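PDB 4IRN: prolyl-ACP dehydrogenase from Oscillatoria sp., which oxidises the prolyl group carried on an acyl carrier protein, using FAD, in the biosynthesis of the cyanotoxin anatoxin-a. Local coordinates for residues Val339-Met342 against Lys343-Gln347; Met276-Glu279 against Arg280-Leu284; Val51-Phe54 against Ala55-Leu59. All blocks are in the same frame, centred on the assembly; numbering follows the deposited sequence.

Interaction 1 of 3, residues Val339-Met342 against Lys343-Gln347; sequences VAWM and KENKQ
Trp341 and Met342 meet Asn345 and Gln347 where a Schellman motif ends helix 316-344 of the acyl-CoA dehydrogenase fold. Among the backbone bonds, Lys343 N to Val339 O and Glu344 N to Ala340 O continue the helical ladder to its last turn. The closing bond runs from Gln347 N to Met342 O at 2.9 Å; inside it lies a weak one from Lys346 N to Lys343 O, and Lys346, with positive phi, is the C-prime residue that turns the chain out of the helix.

A side-chain amide adds to this backbone pattern. Asn345 gives Trp341 O two bonds, one from its backbone N and one from ND2 at 2.8 Å, the latter almost straight (177°) although it reaches the oxygen from above the carbonyl plane. The indole is swung back beside the carbonyl carbon of Trp341 (chi1 -175°), and ND2 therefore also lies over the centre of one ring face, with ring and amide planes 32° apart.

The charged ends are bonded to neighbouring parts of the chain: Lys343 NZ to Glu277 of helix 268-282, in a salt bridge, and Glu344 OE1 to Ile101 N. Trp341 also packs on Ala39 of the second subunit.

Van der Waals contacts complete the turn. Gln347 and Met342 cross at about a right angle, and Gln347 OE1 sits 3.9 Å from Met342 CG and 3.4 Å from Trp341 CZ3.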
loop_
_atom_site.group_PDB
_atom_site.type_symbol
_atom_site.label_atom_id
_atom_site.label_comp_id
_atom_site.label_asym_id
_atom_site.label_seq_id
_atom_site.Cartn_x
_atom_site.Cartn_y
_atom_site.Cartn_z
ATOM N N VAL A 339 17.610 17.066 8.433
ATOM C CA VAL A 339 17.494 17.437 9.850
ATOM C C VAL A 339 18.882 17.771 10.416
ATOM O O VAL A 339 19.043 18.803 11.076
ATOM C CB VAL A 339 16.790 16.334 10.689
ATOM C CG1 VAL A 339 16.663 16.745 12.150
ATOM C CG2 VAL A 339 15.420 16.017 10.137
ATOM N N ALA A 340 19.878 16.897 10.140
ATOM C CA ALA A 340 21.271 17.052 10.558
ATOM C C ALA A 340 21.838 18.382 10.080
ATOM O O ALA A 340 22.449 19.090 10.876
ATOM C CB ALA A 340 22.119 15.891 10.047
ATOM N N TRP A 341 21.569 18.756 8.815
ATOM C CA TRP A 341 22.019 20.014 8.222
ATOM C C TRP A 341 21.345 21.208 8.912
ATOM O O TRP A 341 22.038 22.125 9.358
ATOM C CB TRP A 341 21.738 20.033 6.705
ATOM C CG TRP A 341 22.283 21.244 6.004
ATOM C CD1 TRP A 341 23.547 21.405 5.517
ATOM C CD2 TRP A 341 21.597 22.480 5.759
ATOM N NE1 TRP A 341 23.685 22.655 4.961
ATOM C CE2 TRP A 341 22.506 23.340 5.101
ATOM C CE3 TRP A 341 20.296 22.949 6.029
ATOM C CZ2 TRP A 341 22.155 24.631 4.691
ATOM C CZ3 TRP A 341 19.952 24.235 5.630
ATOM C CH2 TRP A 341 20.877 25.059 4.968
ATOM N N MET A 342 20.005 21.182 9.013
ATOM C CA MET A 342 19.194 22.230 9.631
ATOM C C MET A 342 19.586 22.525 11.073
ATOM O O MET A 342 19.745 23.694 11.429
ATOM C CB MET A 342 17.713 21.867 9.556
ATOM C CG MET A 342 17.130 22.018 8.178
ATOM S SD MET A 342 15.345 21.846 8.242
ATOM C CE MET A 342 14.889 23.505 8.725
ATOM N N LYS A 343 19.755 21.462 11.902
ATOM C CA LYS A 343 20.163 21.584 13.303
ATOM C C LYS A 343 21.599 22.100 13.451
ATOM O O LYS A 343 21.888 22.822 14.411
ATOM C CB LYS A 343 19.930 20.281 14.084
ATOM C CG LYS A 343 18.541 20.174 14.722
ATOM C CD LYS A 343 18.196 21.360 15.635
ATOM C CE LYS A 343 17.193 20.995 16.688
ATOM N NZ LYS A 343 16.993 22.103 17.658
ATOM N N GLU A 344 22.477 21.772 12.477
ATOM C CA GLU A 344 23.859 22.245 12.431
ATOM C C GLU A 344 23.843 23.751 12.159
ATOM O O GLU A 344 24.573 24.491 12.817
ATOM C CB GLU A 344 24.669 21.466 11.367
ATOM C CG GLU A 344 26.126 21.879 11.177
ATOM C CD GLU A 344 27.080 21.842 12.358
ATOM O OE1 GLU A 344 26.822 21.097 13.332
ATOM O OE2 GLU A 344 28.129 22.522 12.276
ATOM N N ASN A 345 22.952 24.197 11.246
ATOM C CA ASN A 345 22.777 25.603 10.868
ATOM C C ASN A 345 21.797 26.342 11.815
ATOM O O ASN A 345 21.189 27.348 11.429
ATOM C CB ASN A 345 22.389 25.718 9.384
ATOM C CG ASN A 345 23.512 25.340 8.436
ATOM O OD1 ASN A 345 24.253 26.190 7.941
ATOM N ND2 ASN A 345 23.678 24.052 8.168
ATOM N N LYS A 346 21.666 25.823 13.062
ATOM C CA LYS A 346 20.868 26.349 14.182
ATOM C C LYS A 346 19.424 26.767 13.839
ATOM O O LYS A 346 18.926 27.776 14.348
ATOM C CB LYS A 346 21.641 27.469 14.927
ATOM C CG LYS A 346 23.094 27.132 15.286
ATOM C CD LYS A 346 23.253 26.548 16.683
ATOM C CE LYS A 346 24.694 26.300 17.042
ATOM N NZ LYS A 346 24.853 26.061 18.501
ATOM N N GLN A 347 18.752 25.971 12.989
ATOM C CA GLN A 347 17.362 26.198 12.567
ATOM C C GLN A 347 16.383 25.324 13.337
ATOM O O GLN A 347 16.754 24.237 13.804
ATOM C CB GLN A 347 17.203 25.960 11.057
ATOM C CG GLN A 347 17.891 27.004 10.185
ATOM C CD GLN A 347 17.637 26.738 8.729
ATOM O OE1 GLN A 347 18.179 25.795 8.142
ATOM N NE2 GLN A 347 16.806 27.569 8.111
#

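Interaction 2 of 3, residues Met276-Glu279 against Arg280-Leu284; sequences MEWE and RGFIL
Met276, Trp278 and Glu279 pack against Arg280, Phe282 and Ile283 in a buried local contact along the last turns of helix 268-282, in the mainly helical C-terminal part of the acyl-CoA dehydrogenase fold and close to the FAD site. Helical i to i+4 bonds run from Arg280 N to Met276 O at 3.0 Å and, weakly, from Gly281 N to Glu277 O and from Phe282 N to Trp278 O. Glu279 O then takes two donors: Ile283 N at 2.9 Å, and Phe282 N at 3.2 Å, which arrives from well above the carbonyl plane. This oxygen thus accepts both an i+3 and an i+4 bond near the helix end.

The indole of Trp278 and the phenyl of Phe282 meet obliquely, their planes 35° apart, with CE3 of Trp278 3.6 Å from CE2 of Phe282. Phe282 continues this apolar layer onto helix 316-344, touching Leu336, Val339 and Ala340.

Arg280 is extended from CG to NE, and Met276 CB lies over one face of its guanidinium, off its centre. NE and NH1 of that group are bonded to Ser400 O and Ser354 OG; Ser400 OG also bonds Glu279 OE2, so both side chains are bonded to one serine. The side chain of Glu279 is about 5 Å from that of His160, which binds FAD. Alongside Glu279, pointing the same way, runs Ile283, whose CD1 is 4.0 Å from Glu279 CG.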
loop_
_atom_site.group_PDB
_atom_site.type_symbol
_atom_site.label_atom_id
_atom_site.label_comp_id
_atom_site.label_asym_id
_atom_site.label_seq_id
_atom_site.Cartn_x
_atom_site.Cartn_y
_atom_site.Cartn_z
ATOM N N MET A 276 12.183 16.996 21.567
ATOM C CA MET A 276 11.554 16.226 20.483
ATOM C C MET A 276 12.187 16.484 19.123
ATOM O O MET A 276 12.156 15.618 18.261
ATOM C CB MET A 276 10.039 16.447 20.432
ATOM C CG MET A 276 9.267 15.685 21.485
ATOM S SD MET A 276 9.783 13.968 21.680
ATOM C CE MET A 276 8.192 13.158 21.961
ATOM N N GLU A 277 12.747 17.681 18.912
ATOM C CA GLU A 277 13.455 18.006 17.668
ATOM C C GLU A 277 14.686 17.074 17.530
ATOM O O GLU A 277 14.827 16.395 16.514
ATOM C CB GLU A 277 13.921 19.464 17.688
ATOM C CG GLU A 277 13.156 20.373 16.764
ATOM C CD GLU A 277 13.488 21.826 17.004
ATOM O OE1 GLU A 277 12.805 22.463 17.838
ATOM O OE2 GLU A 277 14.442 22.325 16.367
ATOM N N TRP A 278 15.531 17.002 18.584
ATOM C CA TRP A 278 16.739 16.178 18.601
ATOM C C TRP A 278 16.415 14.703 18.642
ATOM O O TRP A 278 17.083 13.916 17.961
ATOM C CB TRP A 278 17.654 16.561 19.777
ATOM C CG TRP A 278 18.238 17.942 19.661
ATOM C CD1 TRP A 278 17.806 19.067 20.296
ATOM C CD2 TRP A 278 19.318 18.354 18.810
ATOM N NE1 TRP A 278 18.548 20.153 19.895
ATOM C CE2 TRP A 278 19.487 19.743 18.988
ATOM C CE3 TRP A 278 20.151 17.685 17.901
ATOM C CZ2 TRP A 278 20.460 20.473 18.304
ATOM C CZ3 TRP A 278 21.136 18.407 17.240
ATOM C CH2 TRP A 278 21.281 19.784 17.445
ATOM N N GLU A 279 15.387 14.324 19.428
ATOM C CA GLU A 279 14.977 12.928 19.580
ATOM C C GLU A 279 14.457 12.348 18.270
ATOM O O GLU A 279 15.087 11.445 17.725
ATOM C CB GLU A 279 13.943 12.781 20.695
ATOM C CG GLU A 279 13.892 11.397 21.322
ATOM C CD GLU A 279 12.820 11.233 22.385
ATOM O OE1 GLU A 279 12.645 12.160 23.210
ATOM O OE2 GLU A 279 12.166 10.165 22.403
ATOM N N ARG A 280 13.356 12.902 17.739
ATOM C CA ARG A 280 12.714 12.451 16.498
ATOM C C ARG A 280 13.660 12.379 15.311
ATOM O O ARG A 280 13.629 11.399 14.569
ATOM C CB ARG A 280 11.477 13.307 16.155
ATOM C CG ARG A 280 10.303 13.055 17.077
ATOM C CD ARG A 280 9.233 14.102 16.915
ATOM N NE ARG A 280 8.142 13.891 17.867
ATOM C CZ ARG A 280 7.016 14.595 17.887
ATOM N NH1 ARG A 280 6.816 15.567 17.008
ATOM N NH2 ARG A 280 6.073 14.321 18.776
ATOM N N GLY A 281 14.508 13.390 15.167
ATOM C CA GLY A 281 15.443 13.474 14.058
ATOM C C GLY A 281 16.686 12.612 14.150
ATOM O O GLY A 281 17.259 12.275 13.112
ATOM N N PHE A 282 17.147 12.269 15.380
ATOM C CA PHE A 282 18.400 11.535 15.549
ATOM C C PHE A 282 18.391 10.178 16.253
ATOM O O PHE A 282 19.397 9.466 16.179
ATOM C CB PHE A 282 19.502 12.475 16.069
ATOM C CG PHE A 282 19.636 13.709 15.207
ATOM C CD1 PHE A 282 20.213 13.635 13.947
ATOM C CD2 PHE A 282 19.116 14.927 15.622
ATOM C CE1 PHE A 282 20.276 14.754 13.130
ATOM C CE2 PHE A 282 19.188 16.047 14.803
ATOM C CZ PHE A 282 19.764 15.950 13.562
ATOM N N ILE A 283 17.277 9.801 16.909
ATOM C CA ILE A 283 17.162 8.496 17.575
ATOM C C ILE A 283 17.218 7.334 16.556
ATOM O O ILE A 283 17.657 6.238 16.904
ATOM C CB ILE A 283 15.926 8.426 18.527
ATOM C CG1 ILE A 283 16.112 7.380 19.637
ATOM C CG2 ILE A 283 14.590 8.236 17.777
ATOM C CD1 ILE A 283 15.627 7.832 21.008
ATOM N N LEU A 284 16.798 7.594 15.302
ATOM C CA LEU A 284 16.738 6.607 14.225
ATOM C C LEU A 284 17.877 6.721 13.208
ATOM O O LEU A 284 17.823 6.079 12.158
ATOM C CB LEU A 284 15.351 6.644 13.538
ATOM C CG LEU A 284 14.137 6.194 14.368
ATOM C CD1 LEU A 284 12.867 6.266 13.544
ATOM C CD2 LEU A 284 14.318 4.784 14.905
#

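Interaction 3 of 3, residues Val51-Phe54 against Ala55-Leu59; sequences VIQF and AQQSL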
loop_
_atom_site.group_PDB
_atom_site.type_symbol
_atom_site.label_atom_id
_atom_site.label_comp_id
_atom_site.label_asym_id
_atom_site.label_seq_id
_atom_site.Cartn_x
_atom_site.Cartn_y
_atom_site.Cartn_z
ATOM N N VAL A 51 34.373 3.854 13.322
ATOM C CA VAL A 51 33.210 3.559 14.171
ATOM C C VAL A 51 32.718 2.125 13.892
ATOM O O VAL A 51 32.505 1.375 14.846
ATOM C CB VAL A 51 32.080 4.623 14.043
ATOM C CG1 VAL A 51 30.828 4.208 14.815
ATOM C CG2 VAL A 51 32.553 5.994 14.522
ATOM N N ILE A 52 32.579 1.740 12.593
ATOM C CA ILE A 52 32.146 0.399 12.169
ATOM C C ILE A 52 33.113 -0.666 12.703
ATOM O O ILE A 52 32.661 -1.616 13.338
ATOM C CB ILE A 52 31.931 0.297 10.619
ATOM C CG1 ILE A 52 30.766 1.201 10.156
ATOM C CG2 ILE A 52 31.714 -1.167 10.144
ATOM C CD1 ILE A 52 30.753 1.553 8.686
ATOM N N GLN A 53 34.441 -0.475 12.484
ATOM C CA GLN A 53 35.508 -1.380 12.940
ATOM C C GLN A 53 35.485 -1.575 14.462
ATOM O O GLN A 53 35.568 -2.711 14.928
ATOM C CB GLN A 53 36.892 -0.899 12.470
ATOM C CG GLN A 53 37.146 -0.958 10.956
ATOM C CD GLN A 53 36.953 -2.307 10.292
ATOM O OE1 GLN A 53 37.436 -3.347 10.761
ATOM N NE2 GLN A 53 36.271 -2.304 9.152
ATOM N N PHE A 54 35.332 -0.470 15.231
ATOM C CA PHE A 54 35.233 -0.481 16.703
ATOM C C PHE A 54 34.036 -1.324 17.151
ATOM O O PHE A 54 34.175 -2.192 18.019
ATOM C CB PHE A 54 35.132 0.967 17.248
ATOM C CG PHE A 54 34.458 1.145 18.594
ATOM C CD1 PHE A 54 35.137 0.862 19.774
ATOM C CD2 PHE A 54 33.163 1.650 18.682
ATOM C CE1 PHE A 54 34.514 1.032 21.018
ATOM C CE2 PHE A 54 32.543 1.824 19.925
ATOM C CZ PHE A 54 33.225 1.519 21.084
ATOM N N ALA A 55 32.852 -1.068 16.526
ATOM C CA ALA A 55 31.591 -1.767 16.800
ATOM C C ALA A 55 31.648 -3.247 16.427
ATOM O O ALA A 55 31.072 -4.073 17.136
ATOM C CB ALA A 55 30.439 -1.077 16.080
ATOM N N GLN A 56 32.334 -3.581 15.320
ATOM C CA GLN A 56 32.471 -4.954 14.843
ATOM C C GLN A 56 33.479 -5.758 15.656
ATOM O O GLN A 56 33.323 -6.972 15.744
ATOM C CB GLN A 56 32.847 -4.979 13.357
ATOM C CG GLN A 56 31.680 -4.699 12.423
ATOM C CD GLN A 56 32.079 -4.640 10.970
ATOM O OE1 GLN A 56 33.246 -4.413 10.611
ATOM N NE2 GLN A 56 31.093 -4.794 10.096
ATOM N N GLN A 57 34.522 -5.096 16.229
ATOM C CA GLN A 57 35.585 -5.776 16.975
ATOM C C GLN A 57 35.425 -5.787 18.491
ATOM O O GLN A 57 35.579 -6.841 19.111
ATOM C CB GLN A 57 36.964 -5.215 16.595
ATOM C CG GLN A 57 37.416 -5.560 15.172
ATOM C CD GLN A 57 38.431 -4.595 14.598
ATOM O OE1 GLN A 57 38.803 -3.577 15.205
ATOM N NE2 GLN A 57 38.891 -4.885 13.392
ATOM N N SER A 58 35.156 -4.621 19.100
ATOM C CA SER A 58 35.055 -4.504 20.554
ATOM C C SER A 58 33.647 -4.387 21.160
ATOM O O SER A 58 33.524 -4.023 22.331
ATOM C CB SER A 58 35.998 -3.424 21.083
ATOM O OG SER A 58 35.817 -2.196 20.403
ATOM N N LEU A 59 32.596 -4.747 20.404
ATOM C CA LEU A 59 31.224 -4.700 20.931
ATOM C C LEU A 59 30.498 -6.051 20.875
ATOM O O LEU A 59 29.321 -6.126 21.229
ATOM C CB LEU A 59 30.370 -3.582 20.274
ATOM C CG LEU A 59 30.741 -2.112 20.518
ATOM C CD1 LEU A 59 29.727 -1.206 19.872
ATOM C CD2 LEU A 59 30.801 -1.782 21.989
#
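Val51 begins the last turns of helix 42-58, in the N-terminal helical region of the acyl-CoA dehydrogenase fold, by accepting a hydrogen bond from Ala55 N at its O atom, while Ala55 CB lies 3.4 Å from the same oxygen. The Val51 side chain packs on Phe83, Trp88 and Leu111.

Ile52 receives Gln56 N at its carbonyl oxygen, 2.8 Å away. The two side chains lie side by side and point the same way: CG2 of Ile52, set anti to its own nitrogen, rests 3.6 Å from CD of Gln56, so that the methyl packs on the carboxamide. Both residues also touch Tyr113 of helix 101-114.

Gln53 follows with Gln57 N on its O atom. The two side-chain amides cross with their planes 70° apart, and although Gln53 OE1 comes within 3.4 Å of Gln57 NE2, the angle is too poor for a hydrogen bond.

Phe54 meets both Ser58 and Leu59. Its O atom takes two donors from Ser58, the backbone N at 2.8 Å and OG at 2.9 Å, which approach from opposite faces of the carbonyl plane. With chi1 at 52°, the serine hydroxyl folds back between its own N and carbonyl carbon to reach this oxygen. On the phenyl ring, CE2 is 4.1 Å from Leu59 CD1, and the ring stacks on Phe83.

The chemistry thus divides: amides meet on the more exposed side without a bond between them, whereas Phe54 and Leu59 fasten the helix end to helix 74-83 through apolar contact, and the serine hydroxyl supplements the backbone bond near the end of the helix.

Along the chain the order is interaction 3, interaction 2, interaction 1, each a local contact in the closing turns of a helix: 42-58, 268-282 and 316-344. Interactions 1 and 2 both belong to the C-terminal domain, with centres 12 Å apart, and touch directly. Besides the Lys343-Glu277 salt bridge (NZ to OE2, 2.9 Å), Phe282 CZ packs 3.5 Å from Val339 CG1, so helices 268-282 and 316-344 are joined by charge and by apolar packing. Interaction 3 belongs to the N-terminal domain, its centre 28 Å from that of interaction 1 and 24 Å from that of interaction 2, touching neither. Only interaction 2 approaches FAD; interactions 1 and 3 lie away from the cofactor site.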